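Side-chain contacts in peptidoglycan glycosyltransferase (Eggerthella lenta, PDB 4MNR), which is a penicillin-binding protein with a transpeptidase-family domain of the beta-lactamase clan: residues A[116-119]-A[120-124]; A[168-172]-A[173-177]; A[365-368]-A[369-372]. All coordinates share one frame; numbering follows the deposited sequence.

Interaction 1 (A[116-119]-A[120-124]); sequences KIQQ and AAQDA
Gln-118 and Gln-122 come together from different first torsions. Gln-118 has CG trans to its backbone N (chi1 179°), and a bend at chi2 turns its amide along the helix. Gln-122 has CG beside its backbone N, opposite the carbonyl carbon, and an otherwise extended chain that leans back toward the N-terminal turn. Gln-118 NE2 then donates to Gln-122 OE1 at 2.9 Å. The bond is nearly straight, with an N-H...O angle of 171°. The donor sits on a lone pair in the carbonyl plane of Gln-122, although the two amide planes are turned 74° apart. Gln-122 OE1 also accepts from Ala-59 N, and Gln-118 OE1 accepts from Met-145 N on strand 142-148. Both amides are thus fixed in rotation, and the helix is tied to a loop and to the sheet.

A second pair, one residue further round, repeats the spacing. Gln-119 is bent in the same way, and its NE2 donates to Asp-123 OD1 at 2.8 Å. Here OD1 is met from above the carboxylate plane. Asp-123 N also bonds to Gln-119 O at 2.8 Å, so two bonds join these residues.

On another side of the helix Ile-117 and Ala-121 lie on strand 130-135, and Ala-120 touches helix 438-453. The arrangement is typical of i to i+4 side-chain bonding on an amphipathic helix packed against a sheet.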
loop_
_atom_site.group_PDB
_atom_site.type_symbol
_atom_site.label_atom_id
_atom_site.label_comp_id
_atom_site.label_asym_id
_atom_site.label_seq_id
_atom_site.Cartn_x
_atom_site.Cartn_y
_atom_site.Cartn_z
ATOM N N LYS A 116 -4.569 -17.176 5.979
ATOM C CA LYS A 116 -4.496 -17.684 4.608
ATOM C C LYS A 116 -4.229 -16.566 3.604
ATOM O O LYS A 116 -3.459 -16.744 2.652
ATOM C CB LYS A 116 -5.770 -18.448 4.226
ATOM C CG LYS A 116 -5.983 -19.721 5.034
ATOM C CD LYS A 116 -7.353 -20.332 4.743
ATOM C CE LYS A 116 -7.534 -20.643 3.263
ATOM N NZ LYS A 116 -8.885 -21.221 2.966
ATOM N N ILE A 117 -4.862 -15.413 3.816
ATOM C CA ILE A 117 -4.609 -14.261 2.957
ATOM C C ILE A 117 -3.184 -13.764 3.196
ATOM O O ILE A 117 -2.468 -13.416 2.262
ATOM C CB ILE A 117 -5.647 -13.140 3.192
ATOM C CG1 ILE A 117 -7.052 -13.685 2.943
ATOM C CG2 ILE A 117 -5.399 -11.970 2.254
ATOM C CD1 ILE A 117 -8.161 -12.671 3.202
ATOM N N GLN A 118 -2.764 -13.766 4.457
ATOM C CA GLN A 118 -1.398 -13.376 4.794
ATOM C C GLN A 118 -0.385 -14.282 4.083
ATOM O O GLN A 118 0.581 -13.804 3.510
ATOM C CB GLN A 118 -1.188 -13.446 6.308
ATOM C CG GLN A 118 0.235 -13.085 6.744
ATOM C CD GLN A 118 0.553 -11.614 6.585
ATOM O OE1 GLN A 118 -0.328 -10.763 6.682
ATOM N NE2 GLN A 118 1.832 -11.309 6.366
ATOM N N GLN A 119 -0.642 -15.586 4.074
ATOM C CA GLN A 119 0.276 -16.519 3.425
ATOM C C GLN A 119 0.304 -16.269 1.914
ATOM O O GLN A 119 1.366 -16.353 1.284
ATOM C CB GLN A 119 -0.103 -17.980 3.721
ATOM C CG GLN A 119 0.920 -18.973 3.211
ATOM C CD GLN A 119 2.267 -18.770 3.859
ATOM O OE1 GLN A 119 2.383 -18.815 5.085
ATOM N NE2 GLN A 119 3.296 -18.530 3.045
ATOM N N ALA A 120 -0.856 -15.965 1.331
ATOM C CA ALA A 120 -0.902 -15.693 -0.105
ATOM C C ALA A 120 -0.089 -14.448 -0.439
ATOM O O ALA A 120 0.620 -14.420 -1.446
ATOM C CB ALA A 120 -2.347 -15.530 -0.591
ATOM N N ALA A 121 -0.196 -13.427 0.405
ATOM C CA ALA A 121 0.584 -12.201 0.191
ATOM C C ALA A 121 2.080 -12.488 0.265
ATOM O O ALA A 121 2.871 -11.991 -0.544
ATOM C CB ALA A 121 0.187 -11.146 1.208
ATOM N N GLN A 122 2.472 -13.314 1.229
ATOM C CA GLN A 122 3.877 -13.672 1.371
ATOM C C GLN A 122 4.361 -14.540 0.211
ATOM O O GLN A 122 5.483 -14.373 -0.268
ATOM C CB GLN A 122 4.118 -14.363 2.719
ATOM C CG GLN A 122 3.810 -13.451 3.881
ATOM C CD GLN A 122 4.084 -14.085 5.238
ATOM O OE1 GLN A 122 3.591 -13.605 6.262
ATOM N NE2 GLN A 122 4.907 -15.133 5.260
ATOM N N ASP A 123 3.509 -15.447 -0.258
ATOM C CA ASP A 123 3.873 -16.298 -1.389
ATOM C C ASP A 123 4.087 -15.476 -2.664
ATOM O O ASP A 123 4.942 -15.814 -3.494
ATOM C CB ASP A 123 2.808 -17.369 -1.640
ATOM C CG ASP A 123 2.770 -18.442 -0.555
ATOM O OD1 ASP A 123 3.720 -18.551 0.254
ATOM O OD2 ASP A 123 1.778 -19.201 -0.524
ATOM N N ALA A 124 3.302 -14.411 -2.816
ATOM C CA ALA A 124 3.402 -13.518 -3.968
ATOM C C ALA A 124 4.766 -12.842 -3.988
ATOM O O ALA A 124 5.334 -12.611 -5.059
ATOM C CB ALA A 124 2.298 -12.478 -3.939
#

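Interaction 2 (A[168-172]-A[173-177]); sequences DDSTL and VDRAA
Val-173 and Ser-170 bury the most surface in this contact, and Arg-175 is the polar partner of Ser-170. Val-173 closes a type I beta turn that begins at Ser-170: its N donates to Ser-170 O at 3.1 Å. One valine methyl, CG2, lies against Ser-170. It is 3.9 Å from Ser-170 CB and 3.4 Å from Ser-170 O. Between them, Leu-172 turns its side chain to helix 156-165.

Arg-175 reaches the same serine from further along the chain. Its side chain runs extended from CG to NE, which carries the guanidinium back to the turn. There it grips Ser-170 end-on with two nitrogens. NH2 donates to Ser-170 OG at 2.8 Å (N-H...O angle 168°), with the oxygen at the edge of the guanidinium and in its plane. NH1 donates to Ser-170 O at 3.1 Å, a more bent bond tilted from that plane. With chi1 at 70°, Ser-170 OG stands between its own N and carbonyl carbon, and can meet the arginine beside the carbonyl oxygen. Ser-170 O takes two donors, and Arg-175 NH1 and Val-173 N approach it from opposite faces of its plane.

The guanidinium has a further hold, a salt bridge from NE to Glu-432. Overlapping the start of the turn, Asp-169 OD1 accepts from Thr-171 N at 3.0 Å and from Thr-171 OG1 at 2.8 Å. The whole is a type I beta turn overlapped by an Asx turn and clamped by an arginine, in the long connection between helices 156-165 and 188-197.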
loop_
_atom_site.group_PDB
_atom_site.type_symbol
_atom_site.label_atom_id
_atom_site.label_comp_id
_atom_site.label_asym_id
_atom_site.label_seq_id
_atom_site.Cartn_x
_atom_site.Cartn_y
_atom_site.Cartn_z
ATOM N N ASP A 168 24.117 -3.840 4.358
ATOM C CA ASP A 168 23.397 -3.948 3.099
ATOM C C ASP A 168 22.196 -4.890 3.226
ATOM O O ASP A 168 21.336 -4.935 2.350
ATOM C CB ASP A 168 24.350 -4.426 1.999
ATOM C CG ASP A 168 23.689 -4.497 0.636
ATOM O OD1 ASP A 168 23.568 -3.442 -0.027
ATOM O OD2 ASP A 168 23.298 -5.612 0.226
ATOM N N ASP A 169 22.133 -5.635 4.326
ATOM C CA ASP A 169 21.050 -6.597 4.535
ATOM C C ASP A 169 19.775 -5.877 4.965
ATOM O O ASP A 169 19.725 -5.294 6.045
ATOM C CB ASP A 169 21.466 -7.633 5.591
ATOM C CG ASP A 169 20.504 -8.807 5.674
ATOM O OD1 ASP A 169 19.313 -8.629 5.358
ATOM O OD2 ASP A 169 20.940 -9.909 6.072
ATOM N N SER A 170 18.737 -5.940 4.137
ATOM C CA SER A 170 17.519 -5.192 4.418
ATOM C C SER A 170 16.333 -6.059 4.861
ATOM O O SER A 170 15.183 -5.627 4.785
ATOM C CB SER A 170 17.117 -4.361 3.196
ATOM O OG SER A 170 16.669 -5.201 2.146
ATOM N N THR A 171 16.617 -7.268 5.333
ATOM C CA THR A 171 15.573 -8.210 5.737
ATOM C C THR A 171 14.645 -7.643 6.826
ATOM O O THR A 171 13.442 -7.902 6.831
ATOM C CB THR A 171 16.212 -9.517 6.258
ATOM O OG1 THR A 171 16.947 -10.148 5.202
ATOM C CG2 THR A 171 15.172 -10.482 6.758
ATOM N N LEU A 172 15.209 -6.861 7.739
ATOM C CA LEU A 172 14.441 -6.335 8.861
ATOM C C LEU A 172 13.577 -5.132 8.507
ATOM O O LEU A 172 12.776 -4.680 9.331
ATOM C CB LEU A 172 15.367 -5.987 10.026
ATOM C CG LEU A 172 15.861 -7.171 10.857
ATOM C CD1 LEU A 172 16.941 -6.722 11.828
ATOM C CD2 LEU A 172 14.710 -7.836 11.602
ATOM N N VAL A 173 13.726 -4.622 7.290
ATOM C CA VAL A 173 12.996 -3.425 6.886
ATOM C C VAL A 173 11.516 -3.722 6.694
ATOM O O VAL A 173 11.152 -4.669 6.002
ATOM C CB VAL A 173 13.580 -2.809 5.600
ATOM C CG1 VAL A 173 12.720 -1.641 5.118
ATOM C CG2 VAL A 173 15.021 -2.360 5.825
ATOM N N ASP A 174 10.667 -2.917 7.328
ATOM C CA ASP A 174 9.220 -2.996 7.110
ATOM C C ASP A 174 8.895 -2.270 5.813
ATOM O O ASP A 174 8.871 -1.041 5.761
ATOM C CB ASP A 174 8.476 -2.347 8.288
ATOM C CG ASP A 174 6.949 -2.409 8.152
ATOM O OD1 ASP A 174 6.421 -2.480 7.024
ATOM O OD2 ASP A 174 6.268 -2.383 9.198
ATOM N N ARG A 175 8.659 -3.022 4.752
ATOM C CA ARG A 175 8.390 -2.401 3.466
ATOM C C ARG A 175 6.929 -2.075 3.237
ATOM O O ARG A 175 6.610 -1.271 2.365
ATOM C CB ARG A 175 8.887 -3.293 2.331
ATOM C CG ARG A 175 10.414 -3.296 2.203
ATOM C CD ARG A 175 10.861 -4.256 1.097
ATOM N NE ARG A 175 12.228 -3.959 0.680
ATOM C CZ ARG A 175 13.317 -4.370 1.322
ATOM N NH1 ARG A 175 13.217 -5.130 2.402
ATOM N NH2 ARG A 175 14.513 -4.016 0.872
ATOM N N ALA A 176 6.037 -2.720 3.979
ATOM C CA ALA A 176 4.601 -2.538 3.759
ATOM C C ALA A 176 4.034 -1.261 4.357
ATOM O O ALA A 176 3.131 -0.636 3.777
ATOM C CB ALA A 176 3.821 -3.762 4.277
ATOM N N ALA A 177 4.521 -0.904 5.537
ATOM C CA ALA A 177 4.049 0.288 6.226
ATOM C C ALA A 177 5.165 1.306 6.377
ATOM O O ALA A 177 4.903 2.502 6.445
ATOM C CB ALA A 177 3.502 -0.074 7.588
#

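Interaction 3 (A[365-368]-A[369-372]); sequences AVSK and TTAG
Val-366 and Ser-367 have extended backbones, and from Lys-368 on the chain is helical. Ser-367 O accepts from Ala-371 N at 2.9 Å, the first i to i+4 bond here. Lys-368 O then takes Gly-372 N at 3.0 Å, which continues the helical pattern.

Ser-367 is the N-cap. Its chi1 of 71° places OG between its own N and carbonyl carbon, facing the first turn. There OG accepts from Thr-370 N at 3.0 Å (N-H...O angle 161°). The hydroxyl OG1 of Thr-370 lies equally near, 3.0 Å from Ser-367 OG. The partner of Thr-370 OG1 is Glu-197 OE1 of helix 188-197, a hydrogen bond, and the same carboxylate oxygen accepts from Ser-367 N.

Beside the cap Val-366 meets Thr-370. The two side chains cross at about a right angle. The methyl CG2 of Thr-370 comes within 3.8 Å of Val-366 CB, with both valine methyls close by. Thr-370 thus turns its methyl to the valine and its hydroxyl to the polar cap. Val-366 CG2 also lies 4.2 Å from Ala-371 CB, and the valine packs further on Phe-264 and Ala-193.

The chemistry implies a helix start whose first-turn N-H of Thr-370 is satisfied by a side chain. Glu-197 links this start to a neighbouring helix, and its negative charge would probably interact favourably with the helix N-terminus.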
loop_
_atom_site.group_PDB
_atom_site.type_symbol
_atom_site.label_atom_id
_atom_site.label_comp_id
_atom_site.label_asym_id
_atom_site.label_seq_id
_atom_site.Cartn_x
_atom_site.Cartn_y
_atom_site.Cartn_z
ATOM N N ALA A 365 -12.130 11.200 0.376
ATOM C CA ALA A 365 -11.225 11.611 -0.701
ATOM C C ALA A 365 -11.957 12.284 -1.857
ATOM O O ALA A 365 -11.585 13.376 -2.282
ATOM C CB ALA A 365 -10.391 10.423 -1.216
ATOM N N VAL A 366 -12.990 11.619 -2.366
ATOM C CA VAL A 366 -13.801 12.140 -3.468
ATOM C C VAL A 366 -15.256 11.753 -3.218
ATOM O O VAL A 366 -15.543 10.995 -2.293
ATOM C CB VAL A 366 -13.375 11.557 -4.843
ATOM C CG1 VAL A 366 -11.998 12.077 -5.273
ATOM C CG2 VAL A 366 -13.404 10.035 -4.818
ATOM N N SER A 367 -16.168 12.273 -4.032
ATOM C CA SER A 367 -17.586 11.927 -3.893
ATOM C C SER A 367 -17.867 10.487 -4.310
ATOM O O SER A 367 -17.082 9.864 -5.030
ATOM C CB SER A 367 -18.460 12.854 -4.737
ATOM O OG SER A 367 -18.296 12.567 -6.115
ATOM N N LYS A 368 -19.003 9.965 -3.852
ATOM C CA LYS A 368 -19.430 8.636 -4.255
ATOM C C LYS A 368 -19.555 8.534 -5.779
ATOM O O LYS A 368 -19.132 7.540 -6.380
ATOM C CB LYS A 368 -20.752 8.251 -3.581
ATOM C CG LYS A 368 -21.254 6.886 -4.009
ATOM C CD LYS A 368 -22.520 6.479 -3.237
ATOM C CE LYS A 368 -22.925 5.043 -3.554
ATOM N NZ LYS A 368 -23.062 4.798 -5.016
ATOM N N THR A 369 -20.107 9.570 -6.405
ATOM C CA THR A 369 -20.221 9.581 -7.861
ATOM C C THR A 369 -18.851 9.500 -8.529
ATOM O O THR A 369 -18.652 8.736 -9.483
ATOM C CB THR A 369 -20.974 10.828 -8.356
ATOM O OG1 THR A 369 -22.310 10.806 -7.841
ATOM C CG2 THR A 369 -21.037 10.863 -9.882
ATOM N N THR A 370 -17.901 10.282 -8.027
ATOM C CA THR A 370 -16.564 10.267 -8.607
ATOM C C THR A 370 -15.897 8.904 -8.441
ATOM O O THR A 370 -15.319 8.363 -9.391
ATOM C CB THR A 370 -15.679 11.337 -7.969
ATOM O OG1 THR A 370 -16.199 12.627 -8.303
ATOM C CG2 THR A 370 -14.251 11.213 -8.479
ATOM N N ALA A 371 -16.003 8.335 -7.240
ATOM C CA ALA A 371 -15.411 7.028 -6.967
ATOM C C ALA A 371 -15.950 5.986 -7.943
ATOM O O ALA A 371 -15.201 5.174 -8.464
ATOM C CB ALA A 371 -15.707 6.587 -5.534
ATOM N N GLY A 372 -17.259 6.021 -8.183
ATOM C CA GLY A 372 -17.882 5.067 -9.079
ATOM C C GLY A 372 -17.406 5.233 -10.511
ATOM O O GLY A 372 -17.233 4.249 -11.227
#

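The three contacts follow one another along the chain and do not touch. Interactions 1 and 2 are the closer pair, with centres about 17 Å apart and nearest atoms about 8 Å apart. Strands 130-135 and 142-148 of the five-stranded antiparallel sheet are common ground for them: helix 115-125 packs on these strands, and residues 174-176 contact them too. Interaction 3 lies about 30 Å from interaction 1 and about 34 Å from interaction 2, centre to centre. It is on the opposite side of the chain's centre from interaction 2; there helix 368-384 begins beside helix 188-197. The loop of interaction 2 leads toward that same helix 188-197. Interactions 2 and 3 both belong to the transpeptidase domain.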